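Local coordinates for mucus binding protein (Lactobacillus reuteri, PDB 3I57), which probably helps the bacterium adhere to mucus, and whose type 2 repeat, the part crystallised here, binds immunoglobulins and carries a calcium ion, at residues K40-D44 with G45-F49. Numbering follows the deposited sequence.
Sequences KFEGD and GYELF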
loop_
_atom_site.group_PDB
_atom_site.type_symbol
_atom_site.label_atom_id
_atom_site.label_comp_id
_atom_site.label_asym_id
_atom_site.label_seq_id
_atom_site.Cartn_x
_atom_site.Cartn_y
_atom_site.Cartn_z
ATOM N N LYS A 40 -8.815 23.086 3.993
ATOM C CA LYS A 40 -9.707 22.155 3.324
ATOM C C LYS A 40 -8.942 21.003 2.666
ATOM O O LYS A 40 -9.226 19.821 2.919
ATOM C CB LYS A 40 -10.593 22.887 2.316
ATOM C CG LYS A 40 -11.627 22.005 1.567
ATOM C CD LYS A 40 -10.989 21.271 0.386
ATOM C CE LYS A 40 -12.027 20.428 -0.399
ATOM N NZ LYS A 40 -12.740 19.473 0.509
ATOM N N PHE A 41 -7.958 21.329 1.838
ATOM C CA PHE A 41 -7.211 20.262 1.181
ATOM C C PHE A 41 -6.374 19.412 2.154
ATOM O O PHE A 41 -6.281 18.188 1.994
ATOM C CB PHE A 41 -6.425 20.798 -0.022
ATOM C CG PHE A 41 -7.335 21.240 -1.139
ATOM C CD1 PHE A 41 -8.086 20.294 -1.833
ATOM C CD2 PHE A 41 -7.502 22.570 -1.440
ATOM C CE1 PHE A 41 -8.954 20.681 -2.826
ATOM C CE2 PHE A 41 -8.400 22.970 -2.428
ATOM C CZ PHE A 41 -9.105 22.031 -3.128
ATOM N N GLU A 42 -5.822 20.034 3.200
ATOM C CA GLU A 42 -5.094 19.244 4.201
ATOM C C GLU A 42 -6.065 18.281 4.914
ATOM O O GLU A 42 -5.698 17.173 5.264
ATOM C CB GLU A 42 -4.242 20.147 5.118
ATOM C CG GLU A 42 -3.061 20.822 4.329
ATOM C CD GLU A 42 -1.946 21.424 5.215
ATOM O OE1 GLU A 42 -2.296 21.965 6.273
ATOM O OE2 GLU A 42 -0.721 21.376 4.852
ATOM N N GLY A 43 -7.330 18.671 5.015
ATOM C CA GLY A 43 -8.364 17.788 5.541
ATOM C C GLY A 43 -8.690 16.622 4.626
ATOM O O GLY A 43 -9.306 15.649 5.062
ATOM N N ASP A 44 -8.316 16.712 3.350
ATOM C CA ASP A 44 -8.502 15.610 2.418
ATOM C C ASP A 44 -7.190 14.834 2.232
ATOM O O ASP A 44 -7.059 14.080 1.293
ATOM C CB ASP A 44 -8.995 16.091 1.051
ATOM C CG ASP A 44 -10.389 16.742 1.114
ATOM O OD1 ASP A 44 -11.099 16.492 2.081
ATOM O OD2 ASP A 44 -10.760 17.475 0.188
ATOM N N GLY A 45 -6.218 15.046 3.100
ATOM C CA GLY A 45 -4.988 14.256 3.021
ATOM C C GLY A 45 -3.781 14.940 2.444
ATOM O O GLY A 45 -2.669 14.401 2.495
ATOM N N TYR A 46 -3.980 16.114 1.863
ATOM C CA TYR A 46 -2.863 16.823 1.246
ATOM C C TYR A 46 -1.959 17.456 2.275
ATOM O O TYR A 46 -2.325 17.612 3.436
ATOM C CB TYR A 46 -3.386 17.906 0.282
ATOM C CG TYR A 46 -3.981 17.309 -0.958
ATOM C CD1 TYR A 46 -3.153 16.936 -2.009
ATOM C CD2 TYR A 46 -5.352 17.071 -1.069
ATOM C CE1 TYR A 46 -3.655 16.369 -3.148
ATOM C CE2 TYR A 46 -5.875 16.497 -2.233
ATOM C CZ TYR A 46 -5.001 16.170 -3.266
ATOM O OH TYR A 46 -5.461 15.612 -4.426
ATOM N N GLU A 47 -0.771 17.844 1.821
ATOM C CA GLU A 47 0.177 18.582 2.637
ATOM C C GLU A 47 0.629 19.728 1.772
ATOM O O GLU A 47 1.040 19.508 0.639
ATOM C CB GLU A 47 1.376 17.679 2.932
ATOM C CG GLU A 47 2.351 18.258 3.884
ATOM C CD GLU A 47 3.144 17.158 4.549
ATOM O OE1 GLU A 47 3.615 17.408 5.677
ATOM O OE2 GLU A 47 3.252 16.047 3.950
ATOM N N LEU A 48 0.578 20.947 2.303
ATOM C CA LEU A 48 1.073 22.101 1.562
ATOM C C LEU A 48 2.542 21.947 1.169
ATOM O O LEU A 48 3.402 21.657 2.024
ATOM C CB LEU A 48 0.875 23.385 2.370
ATOM C CG LEU A 48 1.346 24.687 1.695
ATOM C CD1 LEU A 48 0.544 25.031 0.428
ATOM C CD2 LEU A 48 1.300 25.838 2.670
ATOM N N PHE A 49 2.831 22.146 -0.120
ATOM C CA PHE A 49 4.212 22.156 -0.616
ATOM C C PHE A 49 4.699 23.578 -0.874
ATOM O O PHE A 49 5.767 24.000 -0.399
ATOM C CB PHE A 49 4.286 21.300 -1.896
ATOM C CG PHE A 49 5.635 21.316 -2.566
ATOM C CD1 PHE A 49 6.716 20.691 -1.975
ATOM C CD2 PHE A 49 5.810 21.943 -3.795
ATOM C CE1 PHE A 49 7.967 20.698 -2.600
ATOM C CE2 PHE A 49 7.061 21.948 -4.424
ATOM C CZ PHE A 49 8.139 21.310 -3.802
#
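Tyr46 N hydrogen-bonds to Phe41 O (3.1 Å) and Gly45 N to Glu42 O (3.1 Å), a Schellman motif that closes helix 35-43 and turns the chain directly into strand 46-51 of the beta-grasp fold. Gly45, the C-prime residue, takes the positive phi (104°) that the motif calls for. Phe41 O is gripped twice, by Asp44 N and Tyr46 N from opposite faces of its carbonyl plane, whereas Gly45 N sits above the plane of the Glu42 carbonyl. The same Phe41 oxygen lies in plane at the edge of the Tyr46 ring, 3.4 Å from Tyr46 CD2, while Phe41 CB packs against that carbon. The Phe41 and Tyr46 side chains both touch Leu17 of strand 15-24, and Tyr46 OH shares a hydrogen bond with Asp10 OD2. Before the turn, Lys40 lays CD over one face of the Phe41 ring and reaches Asp44 OD2 with NZ in a salt bridge of 2.8 Å. On the exposed side, Glu42 CA makes a CA-H...O contact with Tyr46 O (3.3 Å), and the Glu42 side chain, extended beyond CG (chi2 -164°), bridges helix and strand: its OE2 takes the Leu48 N-H on the anti lone pair, nearly straight at 173° and 2.9 Å from Leu48 N.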